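PDB 4XEA: peptidase M16 domain protein from Alicyclobacillus acidocaldarius subsp. acidocaldarius DSM 446, which is a putative M16-family metallopeptidase that probably hydrolyses peptide bonds at a metal site, occupied by nickel in this crystal. Local coordinates for residues K355-V360 with D389-L394; H65-D70 with D114-I119; M156-P161 with T236-R241. All coordinates share one frame; numbering follows the deposited sequence.

Contact 1. Residues K355-V360 with D389-L394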
ATOM      1  N   LYS A 355       6.212  19.883  -2.122  1.00 59.20           N
ATOM      2  CA  LYS A 355       5.639  18.580  -1.743  1.00 57.98           C
ATOM      3  C   LYS A 355       6.138  17.487  -2.667  1.00 55.44           C
ATOM      4  O   LYS A 355       6.551  16.428  -2.208  1.00 54.51           O
ATOM      5  CB  LYS A 355       4.096  18.610  -1.746  1.00 58.15           C
ATOM      6  CG  LYS A 355       3.416  17.294  -1.262  1.00 58.97           C
ATOM      7  CD  LYS A 355       1.915  17.209  -1.598  1.00 60.98           C
ATOM      8  CE  LYS A 355       1.039  18.128  -0.773  1.00 63.39           C
ATOM      9  NZ  LYS A 355      -0.423  18.026  -1.214  1.00 66.03           N
ATOM     10  N   ILE A 356       6.082  17.720  -3.972  1.00 53.79           N
ATOM     11  CA  ILE A 356       6.442  16.684  -4.936  1.00 51.77           C
ATOM     12  C   ILE A 356       7.978  16.424  -4.956  1.00 52.64           C
ATOM     13  O   ILE A 356       8.409  15.305  -5.144  1.00 52.01           O
ATOM     14  CB  ILE A 356       5.905  17.001  -6.348  1.00 50.29           C
ATOM     15  CG1 ILE A 356       4.357  17.118  -6.367  1.00 47.80           C
ATOM     16  CG2 ILE A 356       6.398  15.969  -7.365  1.00 46.26           C
ATOM     17  CD1 ILE A 356       3.559  15.932  -5.795  1.00 48.17           C
HETATM   18  N   MSE A 357       8.790  17.450  -4.759  1.00 54.98           N
HETATM   19  CA  MSE A 357      10.243  17.260  -4.596  1.00 56.17           C
HETATM   20  C   MSE A 357      10.518  16.339  -3.407  1.00 56.29           C
HETATM   21  O   MSE A 357      11.295  15.416  -3.525  1.00 55.54           O
HETATM   22  CB  MSE A 357      10.944  18.608  -4.428  1.00 58.69           C
HETATM   23  CG  MSE A 357      12.421  18.525  -4.080  1.00 63.23           C
HETATM   24 SE   MSE A 357      13.452  17.779  -5.544  0.74 67.97          SE
HETATM   25  CE  MSE A 357      13.768  19.511  -6.431  1.00 65.68           C
ATOM     26  N   GLY A 358       9.854  16.590  -2.281  1.00 57.05           N
ATOM     27  CA  GLY A 358       9.980  15.754  -1.084  1.00 58.60           C
ATOM     28  C   GLY A 358       9.519  14.320  -1.323  1.00 56.88           C
ATOM     29  O   GLY A 358      10.209  13.366  -0.946  1.00 56.61           O
ATOM     30  N   ARG A 359       8.361  14.179  -1.962  0.50 55.58           N
ATOM     31  CA  ARG A 359       7.782  12.878  -2.249  0.50 53.91           C
ATOM     32  C   ARG A 359       8.745  12.049  -3.116  0.50 52.08           C
ATOM     33  O   ARG A 359       8.976  10.868  -2.846  0.50 51.43           O
ATOM     34  CB  ARG A 359       6.414  13.077  -2.920  0.50 53.49           C
ATOM     35  CG  ARG A 359       5.585  11.813  -3.165  0.50 53.61           C
ATOM     36  CD  ARG A 359       4.311  12.106  -4.009  0.50 55.73           C
ATOM     37  NE  ARG A 359       3.187  12.774  -3.305  0.50 59.03           N
ATOM     38  CZ  ARG A 359       2.846  12.607  -2.025  0.50 61.73           C
ATOM     39  NH1 ARG A 359       1.818  13.277  -1.517  0.50 62.74           N
ATOM     40  NH2 ARG A 359       3.520  11.784  -1.241  0.50 64.05           N
ATOM     41  N   VAL A 360       9.317  12.677  -4.134  1.00 51.53           N
ATOM     42  CA  VAL A 360      10.308  12.032  -5.004  1.00 50.36           C
ATOM     43  C   VAL A 360      11.602  11.689  -4.250  1.00 51.34           C
ATOM     44  O   VAL A 360      12.053  10.564  -4.320  1.00 50.64           O
ATOM     45  CB  VAL A 360      10.613  12.884  -6.252  1.00 50.59           C
ATOM     46  CG1 VAL A 360      11.693  12.248  -7.096  1.00 48.82           C
ATOM     47  CG2 VAL A 360       9.311  13.042  -7.095  1.00 51.36           C
ATOM     48  N   ASP A 389      17.607  13.671 -13.807  1.00 56.97           N
ATOM     49  CA  ASP A 389      16.829  14.305 -14.862  1.00 56.99           C
ATOM     50  C   ASP A 389      15.471  14.765 -14.292  1.00 55.56           C
ATOM     51  O   ASP A 389      14.981  15.842 -14.654  1.00 56.50           O
ATOM     52  CB  ASP A 389      16.548  13.357 -16.056  1.00 56.22           C
ATOM     53  CG  ASP A 389      17.817  12.909 -16.827  1.00 59.31           C
ATOM     54  OD1 ASP A 389      18.890  13.536 -16.717  1.00 59.99           O
ATOM     55  OD2 ASP A 389      17.665  11.920 -17.603  1.00 64.13           O
ATOM     56  N   VAL A 390      14.856  13.927 -13.454  1.00 53.44           N
ATOM     57  CA  VAL A 390      13.570  14.235 -12.830  1.00 52.41           C
ATOM     58  C   VAL A 390      13.765  15.358 -11.814  1.00 54.89           C
ATOM     59  O   VAL A 390      13.107  16.392 -11.877  1.00 55.91           O
ATOM     60  CB  VAL A 390      12.942  12.981 -12.165  1.00 51.58           C
ATOM     61  CG1 VAL A 390      11.618  13.296 -11.416  1.00 47.82           C
ATOM     62  CG2 VAL A 390      12.712  11.911 -13.217  1.00 49.17           C
ATOM     63  N   ILE A 391      14.739  15.191 -10.937  1.00 55.72           N
ATOM     64  CA  ILE A 391      15.012  16.214  -9.949  1.00 57.98           C
ATOM     65  C   ILE A 391      15.245  17.564 -10.628  1.00 58.82           C
ATOM     66  O   ILE A 391      14.692  18.574 -10.190  1.00 58.69           O
ATOM     67  CB  ILE A 391      16.233  15.857  -9.070  1.00 59.72           C
ATOM     68  CG1 ILE A 391      15.902  14.633  -8.220  1.00 59.92           C
ATOM     69  CG2 ILE A 391      16.661  17.054  -8.225  1.00 61.97           C
ATOM     70  CD1 ILE A 391      14.762  14.843  -7.164  1.00 62.63           C
ATOM     71  N   ALA A 392      16.037  17.578 -11.697  1.00 59.00           N
ATOM     72  CA  ALA A 392      16.341  18.831 -12.374  1.00 61.02           C
ATOM     73  C   ALA A 392      15.090  19.513 -12.959  1.00 60.29           C
ATOM     74  O   ALA A 392      14.997  20.739 -12.927  1.00 62.01           O
ATOM     75  CB  ALA A 392      17.453  18.647 -13.456  1.00 61.92           C
ATOM     76  N   VAL A 393      14.125  18.742 -13.468  1.00 58.37           N
ATOM     77  CA  VAL A 393      12.856  19.330 -13.930  1.00 57.63           C
ATOM     78  C   VAL A 393      12.074  19.924 -12.742  1.00 58.28           C
ATOM     79  O   VAL A 393      11.499  20.993 -12.856  1.00 58.83           O
ATOM     80  CB  VAL A 393      11.992  18.318 -14.747  1.00 55.89           C
ATOM     81  CG1 VAL A 393      10.608  18.910 -15.066  1.00 55.58           C
ATOM     82  CG2 VAL A 393      12.711  17.944 -16.034  1.00 55.50           C
ATOM     83  N   LEU A 394      12.104  19.254 -11.595  1.00 58.53           N
ATOM     84  CA  LEU A 394      11.441  19.745 -10.391  1.00 59.84           C
ATOM     85  C   LEU A 394      12.035  21.059  -9.885  1.00 62.96           C
ATOM     86  O   LEU A 394      11.297  21.876  -9.352  1.00 64.27           O
ATOM     87  CB  LEU A 394      11.484  18.706  -9.266  1.00 59.62           C
ATOM     88  CG  LEU A 394      10.528  17.522  -9.423  1.00 57.68           C
ATOM     89  CD1 LEU A 394      11.044  16.289  -8.705  1.00 57.19           C
ATOM     90  CD2 LEU A 394       9.149  17.895  -8.915  1.00 59.53           C
TER

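Contact 2. Residues H65-D70 with D114-I119. With NA (sodium ion), chain B; NI (nickel (II) ion), chain C.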
ATOM      1  N   HIS A  65       0.561 -14.285 -18.631  1.00 52.17           N
ATOM      2  CA  HIS A  65       0.043 -15.414 -17.920  1.00 55.50           C
ATOM      3  C   HIS A  65       0.869 -16.676 -18.211  1.00 56.95           C
ATOM      4  O   HIS A  65       1.105 -17.488 -17.321  1.00 58.30           O
ATOM      5  CB  HIS A  65      -1.408 -15.684 -18.321  1.00 57.17           C
ATOM      6  CG  HIS A  65      -2.405 -15.022 -17.441  1.00 59.74           C
ATOM      7  ND1 HIS A  65      -3.322 -15.733 -16.697  1.00 63.92           N
ATOM      8  CD2 HIS A  65      -2.619 -13.714 -17.163  1.00 59.42           C
ATOM      9  CE1 HIS A  65      -4.070 -14.886 -16.009  1.00 64.19           C
ATOM     10  NE2 HIS A  65      -3.667 -13.660 -16.278  1.00 61.09           N
ATOM     11  N   LYS A  66       1.267 -16.837 -19.468  1.00 55.82           N
ATOM     12  CA  LYS A  66       1.879 -18.079 -19.926  1.00 58.36           C
ATOM     13  C   LYS A  66       3.390 -18.097 -19.736  1.00 57.96           C
ATOM     14  O   LYS A  66       4.029 -19.146 -19.871  1.00 59.58           O
ATOM     15  CB  LYS A  66       1.487 -18.328 -21.391  1.00 59.47           C
ATOM     16  CG  LYS A  66       0.020 -18.856 -21.582  1.00 62.13           C
ATOM     17  CD  LYS A  66      -0.430 -19.921 -20.563  1.00 66.93           C
ATOM     18  CE  LYS A  66       0.443 -21.200 -20.508  1.00 70.45           C
ATOM     19  NZ  LYS A  66       0.134 -22.069 -19.311  1.00 73.00           N
HETATM   20  N   MSE A  67       3.953 -16.947 -19.379  1.00 55.52           N
HETATM   21  CA  MSE A  67       5.397 -16.838 -19.186  1.00 55.63           C
HETATM   22  C   MSE A  67       5.889 -17.733 -18.059  1.00 57.82           C
HETATM   23  O   MSE A  67       7.036 -18.187 -18.100  1.00 59.04           O
HETATM   24  CB  MSE A  67       5.823 -15.393 -18.891  1.00 53.20           C
HETATM   25  CG  MSE A  67       7.295 -15.119 -19.132  1.00 53.03           C
HETATM   26 SE   MSE A  67       7.760 -15.477 -21.035  0.85 61.45          SE
HETATM   27  CE  MSE A  67       6.347 -14.429 -21.866  1.00 51.86           C
ATOM     28  N   PHE A  68       5.036 -17.999 -17.070  1.00 57.93           N
ATOM     29  CA  PHE A  68       5.437 -18.767 -15.913  1.00 60.61           C
ATOM     30  C   PHE A  68       5.419 -20.282 -16.154  1.00 64.11           C
ATOM     31  O   PHE A  68       5.987 -21.018 -15.370  1.00 66.16           O
ATOM     32  CB  PHE A  68       4.573 -18.374 -14.717  1.00 60.92           C
ATOM     33  CG  PHE A  68       4.822 -16.967 -14.259  1.00 56.98           C
ATOM     34  CD1 PHE A  68       5.810 -16.700 -13.320  1.00 57.49           C
ATOM     35  CD2 PHE A  68       4.123 -15.915 -14.814  1.00 58.87           C
ATOM     36  CE1 PHE A  68       6.075 -15.383 -12.897  1.00 57.06           C
ATOM     37  CE2 PHE A  68       4.376 -14.582 -14.415  1.00 57.08           C
ATOM     38  CZ  PHE A  68       5.348 -14.324 -13.436  1.00 56.84           C
ATOM     39  N   GLU A  69       4.795 -20.734 -17.246  1.00 73.17           N
ATOM     40  CA  GLU A  69       4.789 -22.170 -17.604  1.00 71.22           C
ATOM     41  C   GLU A  69       6.214 -22.674 -17.870  1.00 65.46           C
ATOM     42  O   GLU A  69       6.952 -22.040 -18.641  1.00 65.18           O
ATOM     43  CB  GLU A  69       3.928 -22.405 -18.856  1.00 75.71           C
ATOM     44  CG  GLU A  69       3.770 -23.887 -19.270  1.00 79.82           C
ATOM     45  CD  GLU A  69       2.615 -24.590 -18.562  1.00 90.39           C
ATOM     46  OE1 GLU A  69       1.451 -24.203 -18.795  1.00100.34           O
ATOM     47  OE2 GLU A  69       2.870 -25.537 -17.788  1.00 93.44           O
ATOM     48  N   ASP A  70       6.599 -23.801 -17.244  1.00 65.21           N
ATOM     49  CA  ASP A  70       7.902 -24.431 -17.537  1.00 65.07           C
ATOM     50  C   ASP A  70       7.849 -25.916 -17.222  1.00 69.33           C
ATOM     51  O   ASP A  70       7.438 -26.293 -16.131  1.00 71.05           O
ATOM     52  CB  ASP A  70       9.010 -23.761 -16.723  1.00 64.81           C
ATOM     53  CG  ASP A  70      10.406 -23.993 -17.289  1.00 70.40           C
ATOM     54  OD1 ASP A  70      10.848 -25.158 -17.393  1.00 73.72           O
ATOM     55  OD2 ASP A  70      11.075 -22.970 -17.608  1.00 75.95           O
ATOM     56  N   ASP A 114      16.055 -16.694 -17.276  1.00 58.40           N
ATOM     57  CA  ASP A 114      15.672 -17.983 -17.882  1.00 59.61           C
ATOM     58  C   ASP A 114      14.173 -18.111 -18.174  1.00 58.69           C
ATOM     59  O   ASP A 114      13.786 -18.499 -19.279  1.00 59.25           O
ATOM     60  CB  ASP A 114      16.136 -19.143 -16.993  1.00 63.22           C
ATOM     61  CG  ASP A 114      17.648 -19.302 -16.979  1.00 63.75           C
ATOM     62  OD1 ASP A 114      18.361 -18.665 -17.809  1.00 62.25           O
ATOM     63  OD2 ASP A 114      18.111 -20.086 -16.149  1.00 67.43           O
ATOM     64  N   PHE A 115      13.309 -17.765 -17.221  1.00 56.75           N
ATOM     65  CA  PHE A 115      11.869 -18.014 -17.444  1.00 55.69           C
ATOM     66  C   PHE A 115      11.204 -16.986 -18.385  1.00 52.62           C
ATOM     67  O   PHE A 115      10.168 -17.261 -18.989  1.00 50.51           O
ATOM     68  CB  PHE A 115      11.105 -18.220 -16.112  1.00 56.64           C
ATOM     69  CG  PHE A 115      10.344 -17.005 -15.591  1.00 55.53           C
ATOM     70  CD1 PHE A 115       9.063 -16.724 -16.037  1.00 55.33           C
ATOM     71  CD2 PHE A 115      10.887 -16.197 -14.589  1.00 56.58           C
ATOM     72  CE1 PHE A 115       8.335 -15.623 -15.522  1.00 52.80           C
ATOM     73  CE2 PHE A 115      10.191 -15.111 -14.081  1.00 54.32           C
ATOM     74  CZ  PHE A 115       8.908 -14.816 -14.549  1.00 52.52           C
ATOM     75  N   VAL A 116      11.806 -15.818 -18.529  1.00 50.69           N
ATOM     76  CA  VAL A 116      11.289 -14.813 -19.450  1.00 48.19           C
ATOM     77  C   VAL A 116      11.830 -15.045 -20.879  1.00 49.90           C
ATOM     78  O   VAL A 116      11.160 -14.674 -21.851  1.00 48.26           O
ATOM     79  CB  VAL A 116      11.615 -13.414 -18.921  1.00 46.55           C
ATOM     80  CG1 VAL A 116      11.167 -12.309 -19.893  1.00 47.25           C
ATOM     81  CG2 VAL A 116      10.931 -13.217 -17.510  1.00 44.84           C
ATOM     82  N   GLN A 117      13.010 -15.675 -21.000  1.00 51.99           N
ATOM     83  CA  GLN A 117      13.658 -15.901 -22.313  1.00 53.66           C
ATOM     84  C   GLN A 117      13.315 -17.232 -22.983  1.00 56.70           C
ATOM     85  O   GLN A 117      13.863 -17.550 -24.042  1.00 57.58           O
ATOM     86  CB  GLN A 117      15.184 -15.699 -22.209  1.00 55.07           C
ATOM     87  CG  GLN A 117      15.536 -14.229 -22.042  1.00 53.69           C
ATOM     88  CD  GLN A 117      16.998 -13.931 -21.863  1.00 56.85           C
ATOM     89  OE1 GLN A 117      17.800 -14.709 -21.238  1.00 54.21           O
ATOM     90  NE2 GLN A 117      17.384 -12.778 -22.397  1.00 50.97           N
ATOM     91  N   SER A 118      12.425 -18.022 -22.377  1.00 58.14           N
ATOM     92  CA  SER A 118      11.822 -19.176 -23.069  1.00 59.67           C
ATOM     93  C   SER A 118      10.338 -19.173 -22.833  1.00 58.38           C
ATOM     94  O   SER A 118       9.876 -18.778 -21.764  1.00 56.53           O
ATOM     95  CB  SER A 118      12.389 -20.513 -22.566  1.00 63.53           C
ATOM     96  OG  SER A 118      13.787 -20.534 -22.662  1.00 66.07           O
ATOM     97  N   ILE A 119       9.570 -19.629 -23.811  1.00 59.02           N
ATOM     98  CA  ILE A 119       8.119 -19.730 -23.605  1.00 58.70           C
ATOM     99  C   ILE A 119       7.719 -21.128 -23.951  1.00 61.91           C
ATOM    100  O   ILE A 119       8.316 -21.726 -24.846  1.00 63.01           O
ATOM    101  CB  ILE A 119       7.308 -18.760 -24.465  1.00 56.57           C
ATOM    102  CG1 ILE A 119       5.891 -18.672 -23.893  1.00 56.72           C
ATOM    103  CG2 ILE A 119       7.314 -19.196 -25.931  1.00 58.13           C
ATOM    104  CD1 ILE A 119       5.049 -17.557 -24.397  1.00 56.78           C
TER
HETATM  105 NA    NA B 501       8.849 -18.757 -19.675  1.00 49.58          NA
HETATM  106 NI    NI C 502      -4.227 -11.599 -15.725  1.00 73.10          NI
HETATM  107  O   HOH W   1       6.800 -20.037 -20.451  1.00 57.42           O
HETATM  108  O   HOH W   2       9.597 -20.735 -18.745  1.00 59.95           O
HETATM  109  O   HOH W   3      -3.932 -12.138 -13.363  1.00 66.69           O

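Contact 3. Residues M156-P161 with T236-R241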
HETATM    1  N   MSE A 156     -13.785   8.748 -24.165  1.00 40.52           N
HETATM    2  CA  MSE A 156     -12.705   9.613 -24.591  1.00 40.07           C
HETATM    3  C   MSE A 156     -12.101   9.257 -25.967  1.00 38.95           C
HETATM    4  O   MSE A 156     -11.842  10.156 -26.775  1.00 37.46           O
HETATM    5  CB  MSE A 156     -11.624   9.642 -23.509  1.00 38.49           C
HETATM    6  CG  MSE A 156     -10.405  10.460 -23.798  1.00 40.07           C
HETATM    7 SE   MSE A 156      -9.186  10.622 -22.279  0.79 42.10          SE
HETATM    8  CE  MSE A 156     -10.232  11.651 -21.174  1.00 30.39           C
ATOM      9  N   TYR A 157     -11.897   7.963 -26.209  1.00 38.32           N
ATOM     10  CA  TYR A 157     -11.106   7.489 -27.330  1.00 37.44           C
ATOM     11  C   TYR A 157     -12.009   6.914 -28.419  1.00 38.76           C
ATOM     12  O   TYR A 157     -12.888   6.101 -28.160  1.00 39.10           O
ATOM     13  CB  TYR A 157      -9.996   6.483 -26.853  1.00 37.15           C
ATOM     14  CG  TYR A 157      -8.884   7.168 -26.165  1.00 35.04           C
ATOM     15  CD1 TYR A 157      -7.863   7.797 -26.887  1.00 35.70           C
ATOM     16  CD2 TYR A 157      -8.858   7.276 -24.770  1.00 33.32           C
ATOM     17  CE1 TYR A 157      -6.802   8.473 -26.235  1.00 33.83           C
ATOM     18  CE2 TYR A 157      -7.812   7.944 -24.123  1.00 33.56           C
ATOM     19  CZ  TYR A 157      -6.824   8.568 -24.847  1.00 33.27           C
ATOM     20  OH  TYR A 157      -5.873   9.243 -24.171  1.00 31.84           O
ATOM     21  N   HIS A 158     -11.791   7.354 -29.662  1.00 38.09           N
ATOM     22  CA  HIS A 158     -12.522   6.840 -30.794  1.00 39.28           C
ATOM     23  C   HIS A 158     -12.025   5.468 -31.264  1.00 39.96           C
ATOM     24  O   HIS A 158     -12.839   4.615 -31.605  1.00 39.57           O
ATOM     25  CB  HIS A 158     -12.413   7.784 -32.008  1.00 40.07           C
ATOM     26  CG  HIS A 158     -13.005   9.142 -31.790  1.00 38.24           C
ATOM     27  ND1 HIS A 158     -14.057   9.623 -32.539  1.00 38.09           N
ATOM     28  CD2 HIS A 158     -12.650  10.139 -30.952  1.00 35.46           C
ATOM     29  CE1 HIS A 158     -14.359  10.842 -32.124  1.00 38.21           C
ATOM     30  NE2 HIS A 158     -13.532  11.165 -31.147  1.00 36.12           N
ATOM     31  N   GLU A 159     -10.711   5.332 -31.399  1.00 39.72           N
ATOM     32  CA  GLU A 159     -10.095   4.182 -32.100  1.00 42.14           C
ATOM     33  C   GLU A 159      -8.846   3.631 -31.396  1.00 39.65           C
ATOM     34  O   GLU A 159      -8.503   2.485 -31.612  1.00 39.55           O
ATOM     35  CB  GLU A 159      -9.572   4.585 -33.501  1.00 44.16           C
ATOM     36  CG  GLU A 159     -10.515   5.097 -34.486  1.00 51.81           C
ATOM     37  CD  GLU A 159      -9.881   6.212 -35.373  1.00 57.82           C
ATOM     38  OE1 GLU A 159      -8.917   5.938 -36.152  1.00 58.57           O
ATOM     39  OE2 GLU A 159     -10.404   7.362 -35.293  1.00 59.98           O
ATOM     40  N   HIS A 160      -8.123   4.464 -30.644  1.00 37.80           N
ATOM     41  CA  HIS A 160      -6.896   4.053 -29.985  1.00 37.12           C
ATOM     42  C   HIS A 160      -7.133   2.776 -29.122  1.00 37.26           C
ATOM     43  O   HIS A 160      -8.149   2.693 -28.430  1.00 36.99           O
ATOM     44  CB  HIS A 160      -6.345   5.182 -29.114  1.00 35.56           C
ATOM     45  CG  HIS A 160      -4.915   4.984 -28.705  1.00 36.25           C
ATOM     46  ND1 HIS A 160      -4.521   4.003 -27.820  1.00 36.02           N
ATOM     47  CD2 HIS A 160      -3.777   5.603 -29.117  1.00 36.02           C
ATOM     48  CE1 HIS A 160      -3.207   4.043 -27.679  1.00 36.91           C
ATOM     49  NE2 HIS A 160      -2.730   5.002 -28.455  1.00 36.68           N
ATOM     50  N   PRO A 161      -6.223   1.775 -29.191  1.00 37.30           N
ATOM     51  CA  PRO A 161      -6.398   0.559 -28.397  1.00 38.90           C
ATOM     52  C   PRO A 161      -6.530   0.719 -26.887  1.00 38.37           C
ATOM     53  O   PRO A 161      -7.058  -0.203 -26.236  1.00 39.17           O
ATOM     54  CB  PRO A 161      -5.115  -0.238 -28.695  1.00 39.09           C
ATOM     55  CG  PRO A 161      -4.731   0.183 -30.064  1.00 39.05           C
ATOM     56  CD  PRO A 161      -5.066   1.645 -30.100  1.00 38.78           C
ATOM     57  N   THR A 236     -10.603  15.345 -29.891  1.00 38.82           N
ATOM     58  CA  THR A 236     -11.817  15.526 -29.131  1.00 38.48           C
ATOM     59  C   THR A 236     -12.392  14.154 -28.730  1.00 38.32           C
ATOM     60  O   THR A 236     -12.198  13.158 -29.414  1.00 38.50           O
ATOM     61  CB  THR A 236     -12.875  16.279 -29.955  1.00 41.12           C
ATOM     62  OG1 THR A 236     -13.004  15.652 -31.238  1.00 41.05           O
ATOM     63  CG2 THR A 236     -12.512  17.830 -30.153  1.00 40.91           C
ATOM     64  N   PRO A 237     -13.168  14.110 -27.647  1.00 39.26           N
ATOM     65  CA  PRO A 237     -13.706  12.832 -27.195  1.00 39.17           C
ATOM     66  C   PRO A 237     -14.792  12.326 -28.124  1.00 39.65           C
ATOM     67  O   PRO A 237     -15.438  13.112 -28.799  1.00 38.09           O
ATOM     68  CB  PRO A 237     -14.292  13.138 -25.802  1.00 39.52           C
ATOM     69  CG  PRO A 237     -14.306  14.546 -25.639  1.00 41.50           C
ATOM     70  CD  PRO A 237     -13.420  15.202 -26.694  1.00 40.54           C
ATOM     71  N   ALA A 238     -14.981  11.017 -28.139  1.00 39.51           N
ATOM     72  CA  ALA A 238     -16.074  10.405 -28.891  1.00 40.67           C
ATOM     73  C   ALA A 238     -17.423  10.794 -28.264  1.00 41.48           C
ATOM     74  O   ALA A 238     -18.358  11.112 -28.962  1.00 41.63           O
ATOM     75  CB  ALA A 238     -15.871   8.839 -28.972  1.00 41.35           C
ATOM     76  N   ARG A 239     -17.496  10.794 -26.948  1.00 41.03           N
ATOM     77  CA  ARG A 239     -18.669  11.280 -26.210  1.00 41.78           C
ATOM     78  C   ARG A 239     -18.114  12.097 -25.031  1.00 40.16           C
ATOM     79  O   ARG A 239     -17.285  11.623 -24.287  1.00 39.80           O
ATOM     80  CB  ARG A 239     -19.536  10.082 -25.727  1.00 42.88           C
ATOM     81  CG  ARG A 239     -20.291   9.345 -26.855  1.00 46.80           C
ATOM     82  CD  ARG A 239     -21.018   8.028 -26.395  1.00 53.01           C
ATOM     83  NE  ARG A 239     -20.057   6.945 -26.127  1.00 53.49           N
ATOM     84  CZ  ARG A 239     -19.681   6.509 -24.918  1.00 54.06           C
ATOM     85  NH1 ARG A 239     -20.200   7.030 -23.797  1.00 52.72           N
ATOM     86  NH2 ARG A 239     -18.769   5.522 -24.830  1.00 53.23           N
ATOM     87  N   SER A 240     -18.589  13.313 -24.839  1.00 40.27           N
ATOM     88  CA  SER A 240     -18.012  14.167 -23.803  1.00 39.47           C
ATOM     89  C   SER A 240     -18.713  14.034 -22.442  1.00 39.71           C
ATOM     90  O   SER A 240     -18.225  14.577 -21.455  1.00 38.26           O
ATOM     91  CB  SER A 240     -18.027  15.641 -24.260  1.00 40.62           C
ATOM     92  OG  SER A 240     -19.338  16.102 -24.405  1.00 44.61           O
ATOM     93  N   ARG A 241     -19.839  13.310 -22.399  1.00 41.22           N
ATOM     94  CA  ARG A 241     -20.609  13.138 -21.170  1.00 42.02           C
ATOM     95  C   ARG A 241     -21.216  11.745 -21.139  1.00 42.71           C
ATOM     96  O   ARG A 241     -21.750  11.278 -22.136  1.00 41.51           O
ATOM     97  CB  ARG A 241     -21.747  14.175 -21.059  1.00 44.04           C
ATOM     98  CG  ARG A 241     -21.371  15.678 -21.190  1.00 45.42           C
ATOM     99  CD  ARG A 241     -20.751  16.184 -19.893  1.00 49.58           C
ATOM    100  NE  ARG A 241     -20.435  17.612 -19.926  1.00 49.58           N
ATOM    101  CZ  ARG A 241     -19.346  18.149 -20.493  1.00 49.35           C
ATOM    102  NH1 ARG A 241     -18.423  17.402 -21.077  1.00 47.17           N
ATOM    103  NH2 ARG A 241     -19.174  19.462 -20.463  1.00 50.58           N
TER

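Contact 1. Residues K355-V360 with D389-L394
M357, a selenomethionine, sends CG away from its backbone N (chi1 173°) and then bends at chi2 (67°) and again at chi3, which swings its tip across to I391 and L394. SE rests on I391 CD1 at 3.6 Å, the two side chains crossing at about a right angle, while M357 CE lies against L394 CB at 3.7 Å. L394 has CG beside its own backbone N, and its two methyls divide between partners: CD2 meets I356 CG2 at 3.7 Å, and CD1 meets V360 CG2 end to end at 4.0 Å. This is an antiparallel pair of helices, 346-363 and 387-396, in the C-terminal half of the M16 chain; the N-to-C directions of the two short segments differ by 165°, and their axes approach to 10.5 Å. No hydrogen bond crosses between the two segments, but R353 NH1, earlier on helix 346-363, is hydrogen-bonded to L394 O. Helix 265-283 packs against I356 through T276 and against L394 through T273 and I277. L3, near the N-terminus, touches I391. On V360 the other methyl, CG1, sits 4.0 Å from I391 CD1, the two side chains sliding past each other in opposite directions; V390 CG1 is a looser neighbour of V360 CG1 at 4.4 Å.

Contact 2. Residues H65-D70 with D114-I119
The type I turn from K66 to E69 brings M67 CA to 5.9 Å from I119 CA and sets F68 beside F115 at the end of helix 105-116. Three carbonyls converge there on a sodium ion: M67 O at 2.5 Å, F115 O and S118 O, with two waters completing five ligands. The waters tie the ion back to the turn, one donating to K66 O and E69 O, the other to E69 O and D70 OD2. F115 has an unstaggered first torsion (chi1 100°) that turns its ring edge to the M67 carbonyl, CD1 lying 3.2 Å from M67 O. Its CE1 passes over one face of the F68 ring, offset toward the rim; the planes are inclined at 34°, and F68 CE1 approaches F115 CZ to 3.3 Å. V116 CG2 lies over the centre of one face of the F115 ring. Selenomethionine M67 crosses F115, its chain bending at chi2 and chi3 to bring SE to 3.6 Å from V116 O. Within the turn, K66 NZ forms a salt bridge with E69 OE1 at 2.6 Å. At the other end of the segment, H65 NE2 holds nickel at 2.2 Å. H61 and H65 are the two histidines of the inverted HXXEH motif characteristic of M16 peptidases, where zinc is the usual metal, and E136, further along the chain, completes the protein ligands.

Contact 3. Residues M156-P161 with T236-R241
H158 reaches over to T236 and A238, its CB leading to a CG that lies beside the backbone N (chi1 -63°). From CG on, the imidazole ring is laid flat against A238: the alanine CB stands 3.9 Å from the ring centroid and almost on the ring normal, a CH-pi contact. CG and ND1 of H158 both face A238 CB, at 4.0 and 4.1 Å. CE1 lies 3.7 Å from A238 CA, and CD2 is 3.4 Å from T236 O at the ring edge. NE2, at the tip, donates to T236 O at 3.0 Å; the acceptor is in the ring plane, yet the bond is bent, 137° at the hydrogen. Nearby, M156 O at the end of helix 144-156 receives a CA-H...O contact from P237 CA at 3.3 Å. K258 NZ is hydrogen-bonded to both M156 O and T236 O, and E233 takes the backbone N of H158, E159 and H160. The contact thus joins the end of a helix in the metal-binding half to the loop before strand 241-246. Because NE2 is a donor here, it carries a hydrogen, and T236 O is held by two donors, H158 NE2 and K258 NZ.

Overall arrangement
Contact 1 is the most thoroughly buried, contact 2 is partly buried, and contact 3 lies nearer the surface, with two exposed residues. None shares a helix or strand with another: contact 1 joins two C-terminal helices, contact 2 brings the C-terminal parts of helices 59-66 and 105-116, and the residues that follow, together around a sodium ion, and contact 3 ties the end of helix 144-156 to the loop before strand 241-246. Their chemistry follows suit, from apolar packing to carbonyls round sodium and a ring that combines CH-pi contact with a hydrogen bond. Contacts 1 and 2 sit on opposite sides of the chain's centre, 37 Å between centres; contacts 2 and 3 come to about 17 Å between nearest atoms.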